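PDB 5JVK: uncharacterized protein from Bacteroides cellulosilyticus, which is a family 39 glycoside hydrolase from a gut symbiont and probably cleaves O-glycosidic bonds within polysaccharide chains. Local coordinates for residues I97-H111 with I125-L137. Numbering follows the deposited sequence.
Sequences IIDEERPLDMGVCVH and IRMAGFTRIRTDL
Val108 is the bump that fits over the ring of Phe130: its CB stands above the ring centre, 3.7 Å from the centroid, in a CH-pi contact. CG1, between backbone N and carbonyl carbon (chi1 65°), reaches on to Ile125 CG2 and Ile133 CG2. Beyond it Val110 CG2 drops into the notch between Ile125 CD1 and Ile133 CG2, 3.7 Å from each, while Met106 CE meets Phe130 CE1 obliquely, on the side of the ring away from Val108. These side chains fill the sheet-helix interior of a beta-alpha-beta unit, the right-handed crossover that opens the (beta/alpha)8 barrel: strand 106-109 runs parallel to strand 132-137, joined by the hydrogen bonds Val108 N to Arg132 O, Arg134 N to Val108 O and Val110 N to Arg134 O. Where the barrel strands begin, Thr131 fits against the Arg102-Pro103 backbone, OG1 bonding Pro103 O (2.7 Å). Its CG2 lies over one face of the Arg102 guanidinium and Arg126 NE over the opposite face, both offset toward the rim; Arg102 CD sits over the centre of the Arg126 guanidinium, planes 22° apart. Arg102 NE bonds Asp99 O in plane (3.2 Å), fixing the group's rotation; a weak, bent NH2-OD1 bond adds a salt bridge. Arg126 NH2 donates a straight bond to Ile97 O (2.8 Å). With alanine for Arg126, Ile97 O would probably lose this donor and Arg102 its stacked partner. Ile97 CD1 rests on Gly129 CA (3.8 Å), the positive-phi residue of a Schellman motif after helix 118-127, where a CB would be tight.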
ATOM      1  N   ILE A  97      -9.358   3.323 -13.392  1.00 34.21           N
ATOM      2  CA  ILE A  97      -9.561   1.895 -13.125  1.00 34.80           C
ATOM      3  C   ILE A  97     -11.045   1.641 -12.841  1.00 35.26           C
ATOM      4  O   ILE A  97     -11.660   2.353 -12.046  1.00 34.98           O
ATOM      5  CB  ILE A  97      -8.709   1.396 -11.928  1.00 34.23           C
ATOM      6  CG1 ILE A  97      -7.257   1.878 -12.050  1.00 33.80           C
ATOM      7  CG2 ILE A  97      -8.732  -0.130 -11.853  1.00 34.03           C
ATOM      8  CD1 ILE A  97      -6.414   1.625 -10.820  1.00 33.79           C
ATOM      9  N   ILE A  98     -11.604   0.626 -13.498  1.00 36.38           N
ATOM     10  CA  ILE A  98     -12.994   0.217 -13.276  1.00 37.65           C
ATOM     11  C   ILE A  98     -13.092  -0.411 -11.883  1.00 38.50           C
ATOM     12  O   ILE A  98     -12.197  -1.151 -11.473  1.00 38.34           O
ATOM     13  CB  ILE A  98     -13.480  -0.764 -14.377  1.00 38.48           C
ATOM     14  CG1 ILE A  98     -13.536  -0.049 -15.741  1.00 38.64           C
ATOM     15  CG2 ILE A  98     -14.852  -1.344 -14.040  1.00 38.83           C
ATOM     16  CD1 ILE A  98     -13.471  -0.977 -16.937  1.00 38.75           C
ATOM     17  N   ASP A  99     -14.185  -0.114 -11.177  1.00 39.87           N
ATOM     18  CA  ASP A  99     -14.356  -0.463  -9.753  1.00 41.60           C
ATOM     19  C   ASP A  99     -14.111  -1.957  -9.463  1.00 41.99           C
ATOM     20  O   ASP A  99     -13.305  -2.300  -8.594  1.00 41.00           O
ATOM     21  CB  ASP A  99     -15.759  -0.043  -9.269  1.00 42.92           C
ATOM     22  CG  ASP A  99     -15.797   0.313  -7.789  1.00 44.63           C
ATOM     23  OD1 ASP A  99     -15.478  -0.554  -6.951  1.00 45.02           O
ATOM     24  OD2 ASP A  99     -16.171   1.464  -7.460  1.00 46.95           O
ATOM     25  N   GLU A 100     -14.790  -2.824 -10.214  1.00 42.56           N
ATOM     26  CA  GLU A 100     -14.661  -4.288 -10.058  1.00 42.90           C
ATOM     27  C   GLU A 100     -13.300  -4.865 -10.478  1.00 40.99           C
ATOM     28  O   GLU A 100     -12.970  -5.989 -10.095  1.00 40.95           O
ATOM     29  CB  GLU A 100     -15.789  -5.026 -10.813  1.00 44.98           C
ATOM     30  CG  GLU A 100     -15.700  -4.980 -12.341  1.00 46.61           C
ATOM     31  CD  GLU A 100     -16.919  -5.573 -13.029  1.00 48.55           C
ATOM     32  OE1 GLU A 100     -17.326  -6.700 -12.665  1.00 50.20           O
ATOM     33  OE2 GLU A 100     -17.463  -4.920 -13.948  1.00 49.17           O
ATOM     34  N   GLU A 101     -12.538  -4.115 -11.277  1.00 38.57           N
ATOM     35  CA  GLU A 101     -11.217  -4.548 -11.752  1.00 36.75           C
ATOM     36  C   GLU A 101     -10.029  -4.111 -10.870  1.00 34.28           C
ATOM     37  O   GLU A 101      -8.881  -4.346 -11.239  1.00 33.81           O
ATOM     38  CB  GLU A 101     -11.006  -4.064 -13.192  1.00 37.67           C
ATOM     39  CG  GLU A 101     -12.009  -4.640 -14.182  1.00 38.73           C
ATOM     40  CD  GLU A 101     -11.660  -4.343 -15.632  1.00 39.46           C
ATOM     41  OE1 GLU A 101     -10.986  -3.322 -15.899  1.00 39.84           O
ATOM     42  OE2 GLU A 101     -12.068  -5.133 -16.507  1.00 39.90           O
ATOM     43  N   ARG A 102     -10.287  -3.494  -9.717  1.00 32.06           N
ATOM     44  CA  ARG A 102      -9.206  -3.116  -8.801  1.00 31.05           C
ATOM     45  C   ARG A 102      -8.597  -4.340  -8.107  1.00 29.83           C
ATOM     46  O   ARG A 102      -9.323  -5.277  -7.774  1.00 29.14           O
ATOM     47  CB  ARG A 102      -9.704  -2.158  -7.732  1.00 31.56           C
ATOM     48  CG  ARG A 102     -10.021  -0.769  -8.240  1.00 32.56           C
ATOM     49  CD  ARG A 102     -10.455   0.109  -7.081  1.00 33.36           C
ATOM     50  NE  ARG A 102     -11.733  -0.337  -6.536  1.00 33.71           N
ATOM     51  CZ  ARG A 102     -12.244   0.034  -5.362  1.00 34.66           C
ATOM     52  NH1 ARG A 102     -11.601   0.879  -4.553  1.00 34.60           N
ATOM     53  NH2 ARG A 102     -13.424  -0.457  -4.991  1.00 35.25           N
ATOM     54  N   PRO A 103      -7.265  -4.332  -7.878  1.00 28.54           N
ATOM     55  CA  PRO A 103      -6.632  -5.419  -7.124  1.00 27.77           C
ATOM     56  C   PRO A 103      -7.179  -5.591  -5.708  1.00 27.08           C
ATOM     57  O   PRO A 103      -7.100  -4.674  -4.891  1.00 26.44           O
ATOM     58  CB  PRO A 103      -5.158  -5.008  -7.087  1.00 28.02           C
ATOM     59  CG  PRO A 103      -4.975  -4.206  -8.320  1.00 28.27           C
ATOM     60  CD  PRO A 103      -6.254  -3.438  -8.480  1.00 28.36           C
ATOM     61  N   LEU A 104      -7.723  -6.776  -5.444  1.00 26.41           N
ATOM     62  CA  LEU A 104      -8.291  -7.139  -4.146  1.00 25.96           C
ATOM     63  C   LEU A 104      -7.228  -7.415  -3.079  1.00 25.71           C
ATOM     64  O   LEU A 104      -7.564  -7.494  -1.896  1.00 25.63           O
ATOM     65  CB  LEU A 104      -9.205  -8.361  -4.290  1.00 25.81           C
ATOM     66  CG  LEU A 104     -10.421  -8.194  -5.214  1.00 25.85           C
ATOM     67  CD1 LEU A 104     -11.100  -9.532  -5.468  1.00 25.79           C
ATOM     68  CD2 LEU A 104     -11.418  -7.194  -4.641  1.00 25.82           C
ATOM     69  N   ASP A 105      -5.967  -7.575  -3.497  1.00 25.59           N
ATOM     70  CA  ASP A 105      -4.832  -7.770  -2.580  1.00 25.37           C
ATOM     71  C   ASP A 105      -4.010  -6.503  -2.287  1.00 25.63           C
ATOM     72  O   ASP A 105      -3.124  -6.540  -1.434  1.00 26.03           O
ATOM     73  CB  ASP A 105      -3.915  -8.913  -3.068  1.00 25.11           C
ATOM     74  CG  ASP A 105      -3.325  -8.675  -4.461  1.00 24.94           C
ATOM     75  OD1 ASP A 105      -3.740  -7.728  -5.164  1.00 24.93           O
ATOM     76  OD2 ASP A 105      -2.451  -9.466  -4.863  1.00 24.68           O
ATOM     77  N   MET A 106      -4.298  -5.396  -2.976  1.00 25.60           N
ATOM     78  CA  MET A 106      -3.611  -4.127  -2.715  1.00 25.89           C
ATOM     79  C   MET A 106      -4.278  -3.388  -1.563  1.00 25.22           C
ATOM     80  O   MET A 106      -5.444  -3.012  -1.661  1.00 25.32           O
ATOM     81  CB  MET A 106      -3.587  -3.223  -3.959  1.00 26.71           C
ATOM     82  CG  MET A 106      -2.505  -3.585  -4.967  1.00 27.54           C
ATOM     83  SD  MET A 106      -2.299  -2.401  -6.316  1.00 28.82           S
ATOM     84  CE  MET A 106      -1.796  -0.921  -5.439  1.00 28.34           C
ATOM     85  N   GLY A 107      -3.529  -3.183  -0.481  1.00 24.67           N
ATOM     86  CA  GLY A 107      -3.970  -2.368   0.648  1.00 24.40           C
ATOM     87  C   GLY A 107      -2.994  -1.238   0.912  1.00 24.26           C
ATOM     88  O   GLY A 107      -1.911  -1.201   0.329  1.00 24.31           O
ATOM     89  N   VAL A 108      -3.375  -0.322   1.799  1.00 24.27           N
ATOM     90  CA  VAL A 108      -2.495   0.772   2.221  1.00 24.35           C
ATOM     91  C   VAL A 108      -2.789   1.184   3.668  1.00 24.74           C
ATOM     92  O   VAL A 108      -3.945   1.250   4.077  1.00 24.41           O
ATOM     93  CB  VAL A 108      -2.609   1.987   1.267  1.00 24.47           C
ATOM     94  CG1 VAL A 108      -3.996   2.623   1.321  1.00 24.42           C
ATOM     95  CG2 VAL A 108      -1.525   3.018   1.564  1.00 24.51           C
ATOM     96  N   CYS A 109      -1.734   1.451   4.436  1.00 25.37           N
ATOM     97  CA  CYS A 109      -1.874   1.901   5.825  1.00 25.65           C
ATOM     98  C   CYS A 109      -2.227   3.380   5.844  1.00 25.89           C
ATOM     99  O   CYS A 109      -1.555   4.184   5.198  1.00 25.85           O
ATOM    100  CB  CYS A 109      -0.589   1.647   6.612  1.00 25.57           C
ATOM    101  SG  CYS A 109      -0.247  -0.112   6.850  1.00 25.62           S
ATOM    102  N   VAL A 110      -3.282   3.725   6.581  1.00 26.82           N
ATOM    103  CA  VAL A 110      -3.837   5.081   6.593  1.00 27.82           C
ATOM    104  C   VAL A 110      -3.977   5.591   8.028  1.00 28.82           C
ATOM    105  O   VAL A 110      -4.748   5.041   8.821  1.00 28.16           O
ATOM    106  CB  VAL A 110      -5.226   5.134   5.911  1.00 27.71           C
ATOM    107  CG1 VAL A 110      -5.702   6.578   5.771  1.00 27.79           C
ATOM    108  CG2 VAL A 110      -5.187   4.448   4.551  1.00 27.76           C
ATOM    109  N   HIS A 111      -3.227   6.643   8.346  1.00 30.31           N
ATOM    110  CA  HIS A 111      -3.409   7.381   9.594  1.00 31.85           C
ATOM    111  C   HIS A 111      -4.514   8.424   9.391  1.00 32.93           C
ATOM    112  O   HIS A 111      -4.835   8.757   8.244  1.00 32.23           O
ATOM    113  CB  HIS A 111      -2.107   8.066  10.006  1.00 32.16           C
ATOM    114  CG  HIS A 111      -0.969   7.118  10.213  1.00 32.64           C
ATOM    115  ND1 HIS A 111      -0.943   6.201  11.241  1.00 33.27           N
ATOM    116  CD2 HIS A 111       0.178   6.937   9.521  1.00 33.07           C
ATOM    117  CE1 HIS A 111       0.174   5.500  11.177  1.00 33.03           C
ATOM    118  NE2 HIS A 111       0.873   5.928  10.142  1.00 33.27           N
ATOM    119  N   ILE A 125      -7.047   7.757  -2.096  1.00 29.65           N
ATOM    120  CA  ILE A 125      -6.774   6.324  -1.921  1.00 29.25           C
ATOM    121  C   ILE A 125      -7.399   5.504  -3.053  1.00 29.30           C
ATOM    122  O   ILE A 125      -6.768   4.571  -3.556  1.00 29.21           O
ATOM    123  CB  ILE A 125      -7.257   5.799  -0.540  1.00 29.08           C
ATOM    124  CG1 ILE A 125      -6.412   6.406   0.588  1.00 29.04           C
ATOM    125  CG2 ILE A 125      -7.174   4.272  -0.466  1.00 28.98           C
ATOM    126  CD1 ILE A 125      -7.071   6.387   1.953  1.00 29.03           C
ATOM    127  N   ARG A 126      -8.628   5.853  -3.439  1.00 29.27           N
ATOM    128  CA  ARG A 126      -9.346   5.168  -4.527  1.00 29.46           C
ATOM    129  C   ARG A 126      -8.611   5.255  -5.868  1.00 28.72           C
ATOM    130  O   ARG A 126      -8.464   4.246  -6.561  1.00 29.02           O
ATOM    131  CB  ARG A 126     -10.774   5.724  -4.676  1.00 30.08           C
ATOM    132  CG  ARG A 126     -11.547   5.256  -5.910  1.00 30.88           C
ATOM    133  CD  ARG A 126     -11.717   3.746  -5.965  1.00 31.68           C
ATOM    134  NE  ARG A 126     -12.400   3.328  -7.192  1.00 32.84           N
ATOM    135  CZ  ARG A 126     -11.844   3.264  -8.407  1.00 33.17           C
ATOM    136  NH1 ARG A 126     -10.563   3.583  -8.606  1.00 33.66           N
ATOM    137  NH2 ARG A 126     -12.581   2.864  -9.442  1.00 33.03           N
ATOM    138  N   MET A 127      -8.160   6.455  -6.225  1.00 27.76           N
ATOM    139  CA  MET A 127      -7.473   6.676  -7.504  1.00 27.43           C
ATOM    140  C   MET A 127      -6.074   6.037  -7.575  1.00 26.68           C
ATOM    141  O   MET A 127      -5.522   5.889  -8.666  1.00 25.96           O
ATOM    142  CB  MET A 127      -7.400   8.178  -7.823  1.00 27.57           C
ATOM    143  CG  MET A 127      -8.751   8.801  -8.136  1.00 27.80           C
ATOM    144  SD  MET A 127      -8.648  10.532  -8.645  1.00 28.33           S
ATOM    145  CE  MET A 127      -8.178  11.316  -7.105  1.00 27.96           C
ATOM    146  N   ALA A 128      -5.502   5.684  -6.421  1.00 26.08           N
ATOM    147  CA  ALA A 128      -4.264   4.891  -6.364  1.00 25.64           C
ATOM    148  C   ALA A 128      -4.491   3.396  -6.635  1.00 25.39           C
ATOM    149  O   ALA A 128      -3.523   2.656  -6.832  1.00 25.31           O
ATOM    150  CB  ALA A 128      -3.579   5.075  -5.019  1.00 25.52           C
ATOM    151  N   GLY A 129      -5.751   2.953  -6.610  1.00 24.67           N
ATOM    152  CA  GLY A 129      -6.131   1.588  -6.984  1.00 24.29           C
ATOM    153  C   GLY A 129      -6.337   0.625  -5.827  1.00 23.87           C
ATOM    154  O   GLY A 129      -6.612  -0.550  -6.053  1.00 23.87           O
ATOM    155  N   PHE A 130      -6.223   1.110  -4.590  1.00 23.48           N
ATOM    156  CA  PHE A 130      -6.327   0.249  -3.412  1.00 23.36           C
ATOM    157  C   PHE A 130      -7.772  -0.169  -3.130  1.00 23.33           C
ATOM    158  O   PHE A 130      -8.707   0.609  -3.349  1.00 23.42           O
ATOM    159  CB  PHE A 130      -5.755   0.954  -2.180  1.00 23.50           C
ATOM    160  CG  PHE A 130      -4.290   1.287  -2.292  1.00 23.59           C
ATOM    161  CD1 PHE A 130      -3.323   0.292  -2.163  1.00 23.48           C
ATOM    162  CD2 PHE A 130      -3.874   2.599  -2.514  1.00 23.45           C
ATOM    163  CE1 PHE A 130      -1.972   0.596  -2.263  1.00 23.57           C
ATOM    164  CE2 PHE A 130      -2.526   2.911  -2.613  1.00 23.54           C
ATOM    165  CZ  PHE A 130      -1.571   1.908  -2.486  1.00 23.67           C
ATOM    166  N   THR A 131      -7.938  -1.408  -2.662  1.00 23.13           N
ATOM    167  CA  THR A 131      -9.232  -1.940  -2.213  1.00 23.10           C
ATOM    168  C   THR A 131      -9.285  -2.253  -0.713  1.00 23.16           C
ATOM    169  O   THR A 131     -10.321  -2.704  -0.216  1.00 23.28           O
ATOM    170  CB  THR A 131      -9.575  -3.237  -2.962  1.00 23.01           C
ATOM    171  OG1 THR A 131      -8.550  -4.207  -2.721  1.00 22.86           O
ATOM    172  CG2 THR A 131      -9.702  -2.975  -4.448  1.00 23.20           C
ATOM    173  N   ARG A 132      -8.177  -2.037  -0.001  1.00 23.22           N
ATOM    174  CA  ARG A 132      -8.116  -2.243   1.445  1.00 23.14           C
ATOM    175  C   ARG A 132      -7.377  -1.092   2.111  1.00 23.39           C
ATOM    176  O   ARG A 132      -6.501  -0.474   1.504  1.00 23.55           O
ATOM    177  CB  ARG A 132      -7.400  -3.552   1.773  1.00 23.00           C
ATOM    178  CG  ARG A 132      -8.080  -4.802   1.242  1.00 23.10           C
ATOM    179  CD  ARG A 132      -7.258  -6.032   1.573  1.00 23.25           C
ATOM    180  NE  ARG A 132      -7.795  -7.254   0.972  1.00 23.42           N
ATOM    181  CZ  ARG A 132      -8.830  -7.956   1.436  1.00 23.48           C
ATOM    182  NH1 ARG A 132      -9.496  -7.577   2.527  1.00 23.78           N
ATOM    183  NH2 ARG A 132      -9.210  -9.057   0.793  1.00 23.57           N
ATOM    184  N   ILE A 133      -7.744  -0.804   3.358  1.00 23.50           N
ATOM    185  CA  ILE A 133      -6.993   0.132   4.195  1.00 23.56           C
ATOM    186  C   ILE A 133      -6.790  -0.451   5.586  1.00 23.88           C
ATOM    187  O   ILE A 133      -7.611  -1.233   6.061  1.00 23.86           O
ATOM    188  CB  ILE A 133      -7.645   1.535   4.280  1.00 23.39           C
ATOM    189  CG1 ILE A 133      -9.064   1.481   4.885  1.00 23.50           C
ATOM    190  CG2 ILE A 133      -7.639   2.203   2.910  1.00 23.35           C
ATOM    191  CD1 ILE A 133      -9.135   1.718   6.383  1.00 23.37           C
ATOM    192  N   ARG A 134      -5.681  -0.076   6.217  1.00 24.62           N
ATOM    193  CA  ARG A 134      -5.366  -0.487   7.579  1.00 25.28           C
ATOM    194  C   ARG A 134      -5.249   0.750   8.452  1.00 26.20           C
ATOM    195  O   ARG A 134      -4.604   1.725   8.064  1.00 26.22           O
ATOM    196  CB  ARG A 134      -4.059  -1.278   7.615  1.00 25.06           C
ATOM    197  CG  ARG A 134      -3.645  -1.763   8.999  1.00 24.96           C
ATOM    198  CD  ARG A 134      -2.437  -2.669   8.881  1.00 24.90           C
ATOM    199  NE  ARG A 134      -1.963  -3.196  10.164  1.00 24.67           N
ATOM    200  CZ  ARG A 134      -0.964  -2.699  10.900  1.00 24.87           C
ATOM    201  NH1 ARG A 134      -0.286  -1.608  10.537  1.00 24.75           N
ATOM    202  NH2 ARG A 134      -0.637  -3.305  12.035  1.00 25.19           N
ATOM    203  N   THR A 135      -5.870   0.709   9.629  1.00 27.45           N
ATOM    204  CA  THR A 135      -5.706   1.778  10.609  1.00 28.46           C
ATOM    205  C   THR A 135      -5.873   1.276  12.040  1.00 29.57           C
ATOM    206  O   THR A 135      -6.383   0.181  12.276  1.00 28.94           O
ATOM    207  CB  THR A 135      -6.645   2.967  10.319  1.00 28.58           C
ATOM    208  OG1 THR A 135      -6.229   4.100  11.092  1.00 29.05           O
ATOM    209  CG2 THR A 135      -8.102   2.628  10.626  1.00 28.65           C
ATOM    210  N   ASP A 136      -5.425   2.100  12.981  1.00 31.97           N
ATOM    211  CA  ASP A 136      -5.346   1.720  14.387  1.00 34.10           C
ATOM    212  C   ASP A 136      -6.661   1.921  15.116  1.00 34.73           C
ATOM    213  O   ASP A 136      -7.487   2.753  14.734  1.00 34.49           O
ATOM    214  CB  ASP A 136      -4.267   2.535  15.099  1.00 35.29           C
ATOM    215  CG  ASP A 136      -2.895   2.297  14.530  1.00 37.10           C
ATOM    216  OD1 ASP A 136      -2.259   1.286  14.903  1.00 38.39           O
ATOM    217  OD2 ASP A 136      -2.451   3.128  13.707  1.00 39.25           O
ATOM    218  N   LEU A 137      -6.837   1.140  16.172  1.00 35.83           N
ATOM    219  CA  LEU A 137      -7.889   1.364  17.145  1.00 37.36           C
ATOM    220  C   LEU A 137      -7.300   1.076  18.520  1.00 37.72           C
ATOM    221  O   LEU A 137      -6.863  -0.043  18.789  1.00 36.90           O
ATOM    222  CB  LEU A 137      -9.094   0.467  16.849  1.00 38.34           C
ATOM    223  CG  LEU A 137     -10.383   0.678  17.658  1.00 38.96           C
ATOM    224  CD1 LEU A 137     -10.269   0.113  19.068  1.00 40.42           C
ATOM    225  CD2 LEU A 137     -10.779   2.148  17.699  1.00 38.88           C
TER
HETATM  226  O   HOH W   1      -9.990   5.119 -11.023  1.00 28.22           O